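Local structure of Cif-like 1 (7JQY) at residues 55-60 / 226-231; 60-65 / 205-210; 133-138 / 239-244; 250-255 / 261-266. The protein probably hydrolyses epoxides, as a Cif-like enzyme of the alpha/beta hydrolase fold that assembles into octamers. The protein carries 1 engineered substitution. One frame throughout, in Å; residues are numbered along the deposited sequence.

Contact 1: residues 55-60 / 226-231; sequences HGWPQT and ELYRAF
An edge-to-face aromatic contact between W57 and Y228 joins the loop after strand 50-54 to helix 220-229, in the buried interior. The tyrosine sends its CE2 edge at the face of the five-membered indole ring: the centroids are 5.3 Å apart, the planes stand at 86°, and Y228 CE2 lies 3.8 Å from W57 CG. The hydroxyl lies over the root of the indole, closest to CB (Y228 OH to W57 CB, 3.3 Å). A chi1 of -165° swings the indole away from the backbone N and beside the carbonyl carbon, where it can receive this edge, and its opposite face is covered by P58 CB, next to a cis peptide bond. H55-G56-W57-P58 matches the HGxP motif of epoxide hydrolases, a loop that in relatives helps form the oxyanion hole. Here W57 N donates to OG of S123, the engineered residue at the presumed nucleophile elbow. The loop's shape is fixed from within: G56 O is gripped by two donors, H55 ND1 at 2.9 Å and Q59 N at 2.8 Å. G56 N in turn meets Q59 OE1 in the carbonyl plane, on a lone pair, at 3.1 Å. R122 NH1 also bonds to Q59 OE1.

Contact 2: residues 60-65 / 205-210; sequences TWYTWR and NDDIAV
Y62 and R65 both reach D207, giving its carboxylate partners on each oxygen. Y62 OH donates to D207 OD1 at 2.6 Å, meeting it on the anti side and 29° out of the carboxylate plane; OD1 also accepts from G17 N. On the other oxygen, R65 NH2 makes a long salt bridge to D207 OD2 (3.4 Å), supplemented by water 1, which accepts from R65 NE at 2.8 Å and donates to D207 OD2 at 2.7 Å. The rest of the guanidinium is also engaged: NH2 pairs with D288, while NH1 donates to Y62 O at 2.9 Å and bonds to Y211 OH. Y62 O takes a second donor, R65 N, from the opposite face of its plane. Because CG of Y62 is anti to the backbone N (chi1 -179°), the phenol extends to helix 205-215 with both ring faces used. R65 CD covers one, and V210 CG1 makes a CH-pi contact on the other, 3.9 Å from the centroid. Segment 60-65 opens with an ST turn, T60 OG1 accepting from Y62 N. The whole ties the loop after strand 50-54 to the helical insertion that follows strand 140-146, as expected of a cap on an alpha/beta hydrolase core.

Contact 3: residues 133-138 / 239-244; sequences AAQWPT and KAFMKH
The F241 ring is swung towards A134 by a first torsion of -77°, which sets CG anti to the carbonyl carbon and beside the backbone N; Q135 takes the same kind of first rotation, with its chain extended beyond CG, and this carries it past the far end of the ring. A134 CB sits over one face near the root of the ring, 3.7 Å from F241 CG, and makes a CH-pi contact 4.0 Å from the centroid and 23° off the normal. Q135 approaches obliquely at the opposite end: its CG is 3.8 Å from F241 CZ, and the amide plane is turned 47° from the ring plane. The amide nitrogen is held elsewhere: Q135 NE2 bonds to A131 O, one turn back in the same helix. The backbones come close, the CA atoms of A134 and F241 being 6.1 Å apart. Y130, A131 and A99 add to the surroundings of the phenylalanine. No hydrogen bond crosses between the segments, and the contact lies near the surface. Both segments leave helical geometry just beyond it, at W136 and M242, and F241 opens a type I beta turn to H244. This is apolar packing between two helix C-terminal ends: that of helix 124-135, which follows the presumed nucleophile elbow of the hydrolase fold, and that of helix 231-241, which leads back to core strand 250-255.

Contact 4: residues 250-255 / 261-266; sequences VLALAG and AKELDM
A252 and E263 form the close part of this strand-helix contact. A252 CB lies 3.6 Å from E263 O, so a methyl group rests directly on the helix backbone, and the CA atoms of A252 and L264 are 5.3 Å apart. Farther along the strand, A254 CB meets E263 CB at 3.9 Å. Turned beside its own carbonyl carbon (chi1 -165°), the glutamate's CG comes alongside the strand instead and reaches 3.6 Å from L253 O. E263 thus contributes its aliphatic part, CB and CG. The alanines A252 and A254 let the short axes come to 7.0 Å, at 153° between their directions, so strand and helix run roughly antiparallel. The packing is looser around L264, which is partly exposed: its CD1 stays 4.3 Å from A252 CB, and its nearer contact is to the backbone oxygen of A252. On the solvent side, K262 is exposed and the CB of D265 points away from the strand. L253 points to the other face of the sheet, where helix 291-303 packs on it. No hydrogen bond links the two segments. Strand 250-255, helix 262-268 and strand 274-279 make up a beta-alpha-beta crossover, the repeating connection of the alpha/beta hydrolase sheet.

Overall arrangement
Contacts 1 and 2 form one continuous region: they share T60, their centres are 16 Å apart, and H55 N packs 3.4 Å from W64 NE1. Together they tie the loop after strand 50-54 to two successive helices, 205-215 and 220-229, in the region between strands 140-146 and 250-255. Contact 1 is at the presumed active site, through W57 and the engineered S123. Contact 3 lies on the opposite side of the chain's centre from contact 2, about 31 Å between centres, and packs helix 231-241 against the end of helix 124-135. Contact 4 belongs to the core; its centre is about 18 Å from that of contact 3, and strand 250-255 follows helix 231-241 in the chain.

Contact 1: residues 55-60 / 226-231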
loop_
_atom_site.group_PDB
_atom_site.type_symbol
_atom_site.label_atom_id
_atom_site.label_comp_id
_atom_site.label_asym_id
_atom_site.label_seq_id
_atom_site.Cartn_x
_atom_site.Cartn_y
_atom_site.Cartn_z
ATOM N N HIS B 55 -8.770 -13.903 30.371
ATOM C CA HIS B 55 -9.394 -13.037 29.384
ATOM C C HIS B 55 -10.005 -13.867 28.248
ATOM O O HIS B 55 -9.936 -15.099 28.225
ATOM C CB HIS B 55 -8.349 -12.085 28.808
ATOM C CG HIS B 55 -7.313 -12.795 28.004
ATOM N ND1 HIS B 55 -7.535 -13.207 26.708
ATOM C CD2 HIS B 55 -6.073 -13.229 28.329
ATOM C CE1 HIS B 55 -6.469 -13.841 26.260
ATOM N NE2 HIS B 55 -5.566 -13.869 27.226
ATOM N N GLY B 56 -10.575 -13.177 27.265
ATOM C CA GLY B 56 -11.138 -13.806 26.092
ATOM C C GLY B 56 -10.634 -13.168 24.807
ATOM O O GLY B 56 -9.520 -12.631 24.744
ATOM N N TRP B 57 -11.464 -13.271 23.759
ATOM C CA TRP B 57 -11.222 -12.678 22.447
ATOM C C TRP B 57 -12.087 -11.438 22.265
ATOM O O TRP B 57 -13.284 -11.469 22.580
ATOM C CB TRP B 57 -11.529 -13.673 21.322
ATOM C CG TRP B 57 -10.966 -13.246 19.996
ATOM C CD1 TRP B 57 -9.778 -13.652 19.433
ATOM C CD2 TRP B 57 -11.541 -12.310 19.075
ATOM N NE1 TRP B 57 -9.591 -13.027 18.223
ATOM C CE2 TRP B 57 -10.654 -12.196 17.982
ATOM C CE3 TRP B 57 -12.720 -11.549 19.070
ATOM C CZ2 TRP B 57 -10.910 -11.357 16.896
ATOM C CZ3 TRP B 57 -12.970 -10.716 17.995
ATOM C CH2 TRP B 57 -12.067 -10.628 16.921
ATOM N N PRO B 58 -11.525 -10.322 21.764
ATOM C CA PRO B 58 -10.116 -10.115 21.415
ATOM C C PRO B 58 -9.384 -9.394 22.535
ATOM O O PRO B 58 -9.228 -8.177 22.469
ATOM C CB PRO B 58 -10.198 -9.229 20.177
ATOM C CG PRO B 58 -11.492 -8.395 20.401
ATOM C CD PRO B 58 -12.315 -9.112 21.481
ATOM N N GLN B 59 -8.939 -10.119 23.552
ATOM C CA GLN B 59 -8.432 -9.497 24.762
ATOM C C GLN B 59 -7.074 -10.082 25.131
ATOM O O GLN B 59 -6.566 -11.005 24.494
ATOM C CB GLN B 59 -9.427 -9.671 25.916
ATOM C CG GLN B 59 -10.867 -9.286 25.521
ATOM C CD GLN B 59 -11.811 -9.332 26.691
ATOM O OE1 GLN B 59 -11.939 -10.361 27.369
ATOM N NE2 GLN B 59 -12.465 -8.212 26.957
ATOM N N THR B 60 -6.476 -9.481 26.155
ATOM C CA THR B 60 -5.284 -9.966 26.824
ATOM C C THR B 60 -5.534 -9.820 28.314
ATOM O O THR B 60 -6.626 -9.414 28.732
ATOM C CB THR B 60 -4.035 -9.171 26.418
ATOM O OG1 THR B 60 -4.209 -7.817 26.839
ATOM C CG2 THR B 60 -3.782 -9.234 24.917
ATOM N N GLU B 226 -7.994 -19.864 15.658
ATOM C CA GLU B 226 -7.985 -21.295 15.937
ATOM C C GLU B 226 -8.778 -21.649 17.191
ATOM O O GLU B 226 -9.208 -22.801 17.338
ATOM C CB GLU B 226 -6.542 -21.792 16.085
ATOM C CG GLU B 226 -5.715 -21.734 14.802
ATOM C CD GLU B 226 -6.189 -22.708 13.736
ATOM O OE1 GLU B 226 -6.717 -23.782 14.100
ATOM O OE2 GLU B 226 -6.038 -22.404 12.533
ATOM N N LEU B 227 -8.972 -20.696 18.104
ATOM C CA LEU B 227 -9.894 -20.935 19.207
ATOM C C LEU B 227 -11.299 -21.196 18.682
ATOM O O LEU B 227 -11.990 -22.104 19.159
ATOM C CB LEU B 227 -9.917 -19.734 20.154
ATOM C CG LEU B 227 -8.578 -19.244 20.699
ATOM C CD1 LEU B 227 -8.690 -17.829 21.289
ATOM C CD2 LEU B 227 -8.137 -20.227 21.737
ATOM N N TYR B 228 -11.716 -20.424 17.672
ATOM C CA TYR B 228 -13.026 -20.570 17.047
ATOM C C TYR B 228 -13.082 -21.779 16.121
ATOM O O TYR B 228 -14.143 -22.397 15.970
ATOM C CB TYR B 228 -13.373 -19.294 16.273
ATOM C CG TYR B 228 -13.573 -18.077 17.162
ATOM C CD1 TYR B 228 -14.847 -17.633 17.481
ATOM C CD2 TYR B 228 -12.486 -17.374 17.680
ATOM C CE1 TYR B 228 -15.044 -16.534 18.295
ATOM C CE2 TYR B 228 -12.670 -16.268 18.491
ATOM C CZ TYR B 228 -13.957 -15.853 18.796
ATOM O OH TYR B 228 -14.160 -14.762 19.603
ATOM N N ARG B 229 -11.965 -22.118 15.476
ATOM C CA ARG B 229 -11.952 -23.287 14.610
ATOM C C ARG B 229 -12.027 -24.573 15.415
ATOM O O ARG B 229 -12.373 -25.620 14.862
ATOM C CB ARG B 229 -10.720 -23.262 13.719
ATOM C CG ARG B 229 -10.808 -22.205 12.646
ATOM C CD ARG B 229 -9.437 -21.658 12.277
ATOM N NE ARG B 229 -9.574 -20.379 11.589
ATOM C CZ ARG B 229 -8.558 -19.646 11.148
ATOM N NH1 ARG B 229 -7.297 -20.065 11.324
ATOM N NH2 ARG B 229 -8.800 -18.489 10.538
ATOM N N ALA B 230 -11.748 -24.502 16.713
ATOM C CA ALA B 230 -11.869 -25.636 17.620
ATOM C C ALA B 230 -13.257 -25.768 18.251
ATOM O O ALA B 230 -13.460 -26.682 19.055
ATOM C CB ALA B 230 -10.828 -25.531 18.737
ATOM N N PHE B 231 -14.200 -24.864 17.957
ATOM C CA PHE B 231 -15.527 -24.941 18.583
ATOM C C PHE B 231 -16.211 -26.298 18.422
ATOM O O PHE B 231 -16.738 -26.810 19.423
ATOM C CB PHE B 231 -16.437 -23.819 18.057
ATOM C CG PHE B 231 -16.235 -22.494 18.740
ATOM C CD1 PHE B 231 -15.417 -22.382 19.857
ATOM C CD2 PHE B 231 -16.825 -21.349 18.232
ATOM C CE1 PHE B 231 -15.219 -21.150 20.473
ATOM C CE2 PHE B 231 -16.636 -20.118 18.841
ATOM C CZ PHE B 231 -15.832 -20.013 19.961
#

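Contact 2: residues 60-65 / 205-210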
loop_
_atom_site.group_PDB
_atom_site.type_symbol
_atom_site.label_atom_id
_atom_site.label_comp_id
_atom_site.label_asym_id
_atom_site.label_seq_id
_atom_site.Cartn_x
_atom_site.Cartn_y
_atom_site.Cartn_z
ATOM N N THR B 60 -6.476 -9.481 26.155
ATOM C CA THR B 60 -5.284 -9.966 26.824
ATOM C C THR B 60 -5.534 -9.820 28.314
ATOM O O THR B 60 -6.626 -9.414 28.732
ATOM C CB THR B 60 -4.035 -9.171 26.418
ATOM O OG1 THR B 60 -4.209 -7.817 26.839
ATOM C CG2 THR B 60 -3.782 -9.234 24.917
ATOM N N TRP B 61 -4.497 -10.090 29.115
ATOM C CA TRP B 61 -4.572 -9.839 30.553
ATOM C C TRP B 61 -5.016 -8.415 30.856
ATOM O O TRP B 61 -5.613 -8.156 31.909
ATOM C CB TRP B 61 -3.208 -10.105 31.202
ATOM C CG TRP B 61 -2.216 -9.013 30.920
ATOM C CD1 TRP B 61 -1.294 -8.983 29.911
ATOM C CD2 TRP B 61 -2.065 -7.776 31.637
ATOM N NE1 TRP B 61 -0.586 -7.807 29.954
ATOM C CE2 TRP B 61 -1.032 -7.052 31.007
ATOM C CE3 TRP B 61 -2.701 -7.214 32.751
ATOM C CZ2 TRP B 61 -0.622 -5.798 31.453
ATOM C CZ3 TRP B 61 -2.285 -5.966 33.196
ATOM C CH2 TRP B 61 -1.260 -5.272 32.543
ATOM N N TYR B 62 -4.722 -7.476 29.950
ATOM C CA TYR B 62 -4.959 -6.057 30.197
ATOM C C TYR B 62 -6.420 -5.756 30.519
ATOM O O TYR B 62 -6.718 -4.686 31.063
ATOM C CB TYR B 62 -4.488 -5.258 28.974
ATOM C CG TYR B 62 -4.635 -3.744 29.055
ATOM C CD1 TYR B 62 -3.703 -2.965 29.735
ATOM C CD2 TYR B 62 -5.692 -3.092 28.421
ATOM C CE1 TYR B 62 -3.825 -1.575 29.788
ATOM C CE2 TYR B 62 -5.818 -1.713 28.465
ATOM C CZ TYR B 62 -4.886 -0.957 29.154
ATOM O OH TYR B 62 -5.018 0.416 29.202
ATOM N N THR B 63 -7.341 -6.668 30.196
ATOM C CA THR B 63 -8.744 -6.404 30.481
ATOM C C THR B 63 -9.052 -6.413 31.976
ATOM O O THR B 63 -10.054 -5.821 32.387
ATOM C CB THR B 63 -9.639 -7.402 29.730
ATOM O OG1 THR B 63 -10.975 -6.898 29.699
ATOM C CG2 THR B 63 -9.644 -8.770 30.389
ATOM N N TRP B 64 -8.198 -7.018 32.796
ATOM C CA TRP B 64 -8.383 -7.094 34.239
ATOM C C TRP B 64 -7.711 -5.950 34.982
ATOM O O TRP B 64 -7.581 -6.018 36.207
ATOM C CB TRP B 64 -7.851 -8.430 34.771
ATOM C CG TRP B 64 -8.444 -9.614 34.069
ATOM C CD1 TRP B 64 -7.842 -10.392 33.138
ATOM C CD2 TRP B 64 -9.765 -10.136 34.234
ATOM N NE1 TRP B 64 -8.693 -11.377 32.716
ATOM C CE2 TRP B 64 -9.885 -11.243 33.373
ATOM C CE3 TRP B 64 -10.862 -9.775 35.029
ATOM C CZ2 TRP B 64 -11.060 -11.997 33.279
ATOM C CZ3 TRP B 64 -12.033 -10.530 34.936
ATOM C CH2 TRP B 64 -12.120 -11.621 34.067
ATOM N N ARG B 65 -7.288 -4.905 34.265
ATOM C CA ARG B 65 -6.449 -3.870 34.864
ATOM C C ARG B 65 -7.124 -3.167 36.035
ATOM O O ARG B 65 -6.438 -2.750 36.978
ATOM C CB ARG B 65 -6.058 -2.849 33.803
ATOM C CG ARG B 65 -7.232 -2.101 33.223
ATOM C CD ARG B 65 -6.858 -1.448 31.915
ATOM N NE ARG B 65 -8.009 -0.804 31.301
ATOM C CZ ARG B 65 -8.879 -1.428 30.521
ATOM N NH1 ARG B 65 -8.721 -2.724 30.257
ATOM N NH2 ARG B 65 -9.909 -0.751 30.012
ATOM N N ASN B 205 -10.733 4.825 23.082
ATOM C CA ASN B 205 -10.105 4.150 21.955
ATOM C C ASN B 205 -8.708 3.663 22.310
ATOM O O ASN B 205 -8.274 2.613 21.821
ATOM C CB ASN B 205 -10.005 5.089 20.753
ATOM C CG ASN B 205 -11.336 5.372 20.113
ATOM O OD1 ASN B 205 -12.305 4.630 20.288
ATOM N ND2 ASN B 205 -11.391 6.450 19.342
ATOM N N ASP B 206 -7.984 4.415 23.140
ATOM C CA ASP B 206 -6.627 4.010 23.477
ATOM C C ASP B 206 -6.611 2.684 24.219
ATOM O O ASP B 206 -5.688 1.890 24.034
ATOM C CB ASP B 206 -5.938 5.080 24.321
ATOM C CG ASP B 206 -5.831 6.413 23.608
ATOM O OD1 ASP B 206 -6.062 6.468 22.376
ATOM O OD2 ASP B 206 -5.533 7.410 24.296
ATOM N N ASP B 207 -7.643 2.403 25.022
ATOM C CA ASP B 207 -7.679 1.134 25.745
ATOM C C ASP B 207 -7.948 -0.028 24.794
ATOM O O ASP B 207 -7.277 -1.062 24.859
ATOM C CB ASP B 207 -8.756 1.175 26.831
ATOM C CG ASP B 207 -8.284 1.834 28.104
ATOM O OD1 ASP B 207 -7.063 1.793 28.400
ATOM O OD2 ASP B 207 -9.152 2.383 28.814
ATOM N N ILE B 208 -8.938 0.120 23.904
ATOM C CA ILE B 208 -9.240 -0.952 22.958
ATOM C C ILE B 208 -8.057 -1.187 22.016
ATOM O O ILE B 208 -7.772 -2.330 21.636
ATOM C CB ILE B 208 -10.540 -0.639 22.186
ATOM C CG1 ILE B 208 -11.671 -0.257 23.154
ATOM C CG2 ILE B 208 -10.970 -1.839 21.348
ATOM C CD1 ILE B 208 -12.806 0.491 22.499
ATOM N N ALA B 209 -7.323 -0.127 21.668
ATOM C CA ALA B 209 -6.178 -0.272 20.767
ATOM C C ALA B 209 -5.076 -1.134 21.377
ATOM O O ALA B 209 -4.295 -1.751 20.646
ATOM C CB ALA B 209 -5.627 1.104 20.388
ATOM N N VAL B 210 -5.000 -1.198 22.705
ATOM C CA VAL B 210 -4.048 -2.101 23.340
ATOM C C VAL B 210 -4.346 -3.542 22.946
ATOM O O VAL B 210 -3.434 -4.310 22.602
ATOM C CB VAL B 210 -4.094 -1.916 24.865
ATOM C CG1 VAL B 210 -3.234 -2.963 25.557
ATOM C CG2 VAL B 210 -3.669 -0.503 25.232
HETATM O O HOH W 1 -8.750 1.941 31.418
#

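Contact 3: residues 133-138 / 239-244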
loop_
_atom_site.group_PDB
_atom_site.type_symbol
_atom_site.label_atom_id
_atom_site.label_comp_id
_atom_site.label_asym_id
_atom_site.label_seq_id
_atom_site.Cartn_x
_atom_site.Cartn_y
_atom_site.Cartn_z
ATOM N N ALA B 133 -12.369 -26.501 35.781
ATOM C CA ALA B 133 -13.159 -27.016 36.893
ATOM C C ALA B 133 -13.723 -28.397 36.594
ATOM O O ALA B 133 -13.847 -29.222 37.504
ATOM C CB ALA B 133 -14.289 -26.046 37.231
ATOM N N ALA B 134 -14.045 -28.679 35.331
ATOM C CA ALA B 134 -14.616 -29.981 35.003
ATOM C C ALA B 134 -13.570 -31.082 35.105
ATOM O O ALA B 134 -13.879 -32.198 35.541
ATOM C CB ALA B 134 -15.228 -29.956 33.603
ATOM N N GLN B 135 -12.324 -30.786 34.720
ATOM C CA GLN B 135 -11.271 -31.798 34.719
ATOM C C GLN B 135 -10.613 -31.980 36.084
ATOM O O GLN B 135 -10.169 -33.088 36.402
ATOM C CB GLN B 135 -10.211 -31.455 33.673
ATOM C CG GLN B 135 -10.582 -31.891 32.268
ATOM C CD GLN B 135 -9.748 -31.205 31.212
ATOM O OE1 GLN B 135 -9.192 -31.852 30.318
ATOM N NE2 GLN B 135 -9.656 -29.882 31.304
ATOM N N TRP B 136 -10.508 -30.925 36.888
ATOM C CA TRP B 136 -9.864 -31.002 38.203
ATOM C C TRP B 136 -10.723 -30.267 39.221
ATOM O O TRP B 136 -10.318 -29.244 39.784
ATOM C CB TRP B 136 -8.439 -30.442 38.141
ATOM C CG TRP B 136 -7.640 -31.108 37.063
ATOM C CD1 TRP B 136 -7.034 -32.327 37.132
ATOM C CD2 TRP B 136 -7.401 -30.616 35.736
ATOM N NE1 TRP B 136 -6.424 -32.623 35.937
ATOM C CE2 TRP B 136 -6.633 -31.589 35.062
ATOM C CE3 TRP B 136 -7.745 -29.442 35.057
ATOM C CZ2 TRP B 136 -6.210 -31.426 33.745
ATOM C CZ3 TRP B 136 -7.330 -29.288 33.747
ATOM C CH2 TRP B 136 -6.571 -30.275 33.106
ATOM N N PRO B 137 -11.912 -30.798 39.518
ATOM C CA PRO B 137 -12.856 -30.062 40.382
ATOM C C PRO B 137 -12.352 -29.813 41.794
ATOM O O PRO B 137 -12.708 -28.791 42.397
ATOM C CB PRO B 137 -14.102 -30.960 40.387
ATOM C CG PRO B 137 -13.880 -31.992 39.311
ATOM C CD PRO B 137 -12.413 -32.131 39.141
ATOM N N THR B 138 -11.557 -30.725 42.363
ATOM C CA THR B 138 -11.045 -30.504 43.713
ATOM C C THR B 138 -10.122 -29.294 43.770
ATOM O O THR B 138 -9.972 -28.677 44.832
ATOM C CB THR B 138 -10.348 -31.763 44.235
ATOM O OG1 THR B 138 -9.196 -32.048 43.435
ATOM C CG2 THR B 138 -11.306 -32.958 44.189
ATOM N N LYS B 239 -20.115 -31.196 26.179
ATOM C CA LYS B 239 -21.352 -31.938 26.412
ATOM C C LYS B 239 -21.094 -33.136 27.316
ATOM O O LYS B 239 -21.935 -33.500 28.148
ATOM C CB LYS B 239 -21.915 -32.402 25.062
ATOM C CG LYS B 239 -22.433 -31.284 24.166
ATOM C CD LYS B 239 -22.654 -31.742 22.716
ATOM C CE LYS B 239 -23.964 -31.337 22.069
ATOM N NZ LYS B 239 -23.683 -31.084 20.612
ATOM N N ALA B 240 -19.942 -33.776 27.134
ATOM C CA ALA B 240 -19.515 -34.842 28.033
ATOM C C ALA B 240 -19.200 -34.306 29.423
ATOM O O ALA B 240 -19.507 -34.954 30.430
ATOM C CB ALA B 240 -18.305 -35.572 27.443
ATOM N N PHE B 241 -18.592 -33.120 29.503
ATOM C CA PHE B 241 -18.268 -32.542 30.804
ATOM C C PHE B 241 -19.523 -32.278 31.637
ATOM O O PHE B 241 -19.488 -32.378 32.869
ATOM C CB PHE B 241 -17.499 -31.225 30.624
ATOM C CG PHE B 241 -16.033 -31.383 30.262
ATOM C CD1 PHE B 241 -15.338 -32.558 30.542
ATOM C CD2 PHE B 241 -15.350 -30.335 29.651
ATOM C CE1 PHE B 241 -13.991 -32.681 30.214
ATOM C CE2 PHE B 241 -14.006 -30.447 29.315
ATOM C CZ PHE B 241 -13.322 -31.621 29.599
ATOM N N MET B 242 -20.644 -31.972 30.995
ATOM C CA MET B 242 -21.842 -31.553 31.719
ATOM C C MET B 242 -22.679 -32.708 32.238
ATOM O O MET B 242 -23.812 -32.496 32.675
ATOM C CB MET B 242 -22.712 -30.680 30.822
ATOM C CG MET B 242 -22.379 -29.216 30.873
ATOM S SD MET B 242 -23.399 -28.348 29.683
ATOM C CE MET B 242 -22.924 -29.227 28.207
ATOM N N LYS B 243 -22.147 -33.909 32.268
ATOM C CA LYS B 243 -22.886 -34.984 32.839
ATOM C C LYS B 243 -22.698 -34.915 34.338
ATOM O O LYS B 243 -23.501 -35.411 35.071
ATOM C CB LYS B 243 -22.349 -36.330 32.394
ATOM C CG LYS B 243 -22.148 -36.512 30.920
ATOM C CD LYS B 243 -23.418 -36.274 30.172
ATOM C CE LYS B 243 -23.261 -36.585 28.708
ATOM N NZ LYS B 243 -24.402 -36.079 27.926
ATOM N N HIS B 244 -21.639 -34.271 34.783
ATOM C CA HIS B 244 -21.237 -34.183 36.174
ATOM C C HIS B 244 -21.243 -32.693 36.468
ATOM O O HIS B 244 -20.350 -31.964 36.031
ATOM C CB HIS B 244 -19.856 -34.801 36.370
ATOM C CG HIS B 244 -19.757 -36.235 35.939
ATOM N ND1 HIS B 244 -20.423 -37.257 36.584
ATOM C CD2 HIS B 244 -19.043 -36.821 34.948
ATOM C CE1 HIS B 244 -20.127 -38.409 36.007
ATOM N NE2 HIS B 244 -19.291 -38.173 35.011
#

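Contact 4: residues 250-255 / 261-266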
loop_
_atom_site.group_PDB
_atom_site.type_symbol
_atom_site.label_atom_id
_atom_site.label_comp_id
_atom_site.label_asym_id
_atom_site.label_seq_id
_atom_site.Cartn_x
_atom_site.Cartn_y
_atom_site.Cartn_z
ATOM N N VAL B 250 -20.333 -21.399 42.370
ATOM C CA VAL B 250 -20.178 -20.750 41.078
ATOM C C VAL B 250 -20.952 -19.443 41.088
ATOM O O VAL B 250 -22.074 -19.379 41.604
ATOM C CB VAL B 250 -20.663 -21.654 39.927
ATOM C CG1 VAL B 250 -20.632 -20.897 38.605
ATOM C CG2 VAL B 250 -19.819 -22.923 39.865
ATOM N N LEU B 251 -20.335 -18.396 40.541
ATOM C CA LEU B 251 -20.944 -17.080 40.384
ATOM C C LEU B 251 -21.039 -16.767 38.899
ATOM O O LEU B 251 -20.070 -16.984 38.162
ATOM C CB LEU B 251 -20.128 -16.004 41.109
ATOM C CG LEU B 251 -20.490 -14.534 40.867
ATOM C CD1 LEU B 251 -21.813 -14.182 41.517
ATOM C CD2 LEU B 251 -19.376 -13.610 41.372
ATOM N N ALA B 252 -22.213 -16.299 38.459
ATOM C CA ALA B 252 -22.469 -15.951 37.065
ATOM C C ALA B 252 -22.836 -14.474 36.969
ATOM O O ALA B 252 -23.738 -14.011 37.678
ATOM C CB ALA B 252 -23.593 -16.813 36.476
ATOM N N LEU B 253 -22.150 -13.738 36.086
ATOM C CA LEU B 253 -22.354 -12.299 35.936
ATOM C C LEU B 253 -22.383 -11.900 34.466
ATOM O O LEU B 253 -21.650 -12.462 33.650
ATOM C CB LEU B 253 -21.257 -11.498 36.640
ATOM C CG LEU B 253 -21.025 -11.741 38.126
ATOM C CD1 LEU B 253 -19.728 -11.061 38.567
ATOM C CD2 LEU B 253 -22.199 -11.237 38.937
ATOM N N ALA B 254 -23.219 -10.910 34.139
ATOM C CA ALA B 254 -23.282 -10.361 32.788
ATOM C C ALA B 254 -24.005 -9.023 32.826
ATOM O O ALA B 254 -24.687 -8.691 33.798
ATOM C CB ALA B 254 -23.971 -11.326 31.816
ATOM N N GLY B 255 -23.811 -8.232 31.771
ATOM C CA GLY B 255 -24.453 -6.932 31.701
ATOM C C GLY B 255 -25.886 -7.029 31.205
ATOM O O GLY B 255 -26.234 -7.888 30.395
ATOM N N ALA B 261 -29.237 -12.091 32.233
ATOM C CA ALA B 261 -29.666 -13.222 33.040
ATOM C C ALA B 261 -29.363 -14.559 32.390
ATOM O O ALA B 261 -29.418 -15.585 33.074
ATOM C CB ALA B 261 -31.173 -13.122 33.322
ATOM N N LYS B 262 -29.063 -14.587 31.091
ATOM C CA LYS B 262 -28.799 -15.866 30.438
ATOM C C LYS B 262 -27.446 -16.459 30.828
ATOM O O LYS B 262 -27.222 -17.657 30.612
ATOM C CB LYS B 262 -28.872 -15.707 28.919
ATOM C CG LYS B 262 -30.169 -15.083 28.421
ATOM C CD LYS B 262 -30.135 -14.839 26.911
ATOM C CE LYS B 262 -31.277 -13.931 26.458
ATOM N NZ LYS B 262 -31.036 -12.476 26.738
ATOM N N GLU B 263 -26.543 -15.663 31.403
ATOM C CA GLU B 263 -25.338 -16.242 31.990
ATOM C C GLU B 263 -25.697 -17.061 33.206
ATOM O O GLU B 263 -25.071 -18.094 33.499
ATOM C CB GLU B 263 -24.355 -15.140 32.384
ATOM C CG GLU B 263 -22.944 -15.640 32.670
ATOM C CD GLU B 263 -22.210 -16.020 31.403
ATOM O OE1 GLU B 263 -22.791 -15.816 30.311
ATOM O OE2 GLU B 263 -21.057 -16.520 31.499
ATOM N N LEU B 264 -26.737 -16.614 33.885
ATOM C CA LEU B 264 -27.192 -17.208 35.117
ATOM C C LEU B 264 -27.908 -18.527 34.817
ATOM O O LEU B 264 -27.686 -19.534 35.500
ATOM C CB LEU B 264 -28.116 -16.171 35.741
ATOM C CG LEU B 264 -27.523 -15.110 36.673
ATOM C CD1 LEU B 264 -26.775 -14.059 35.776
ATOM C CD2 LEU B 264 -28.635 -14.438 37.457
ATOM N N ASP B 265 -28.738 -18.536 33.761
ATOM C CA ASP B 265 -29.347 -19.771 33.264
ATOM C C ASP B 265 -28.302 -20.739 32.726
ATOM O O ASP B 265 -28.370 -21.949 32.977
ATOM C CB ASP B 265 -30.359 -19.449 32.166
ATOM C CG ASP B 265 -31.374 -18.413 32.599
ATOM O OD1 ASP B 265 -31.953 -17.735 31.722
ATOM O OD2 ASP B 265 -31.576 -18.257 33.823
ATOM N N MET B 266 -27.332 -20.223 31.966
ATOM C CA MET B 266 -26.306 -21.080 31.381
ATOM C C MET B 266 -25.512 -21.792 32.464
ATOM O O MET B 266 -25.209 -22.984 32.341
ATOM C CB MET B 266 -25.387 -20.236 30.497
ATOM C CG MET B 266 -24.290 -21.001 29.811
ATOM S SD MET B 266 -22.784 -21.143 30.783
ATOM C CE MET B 266 -22.558 -19.488 31.419
#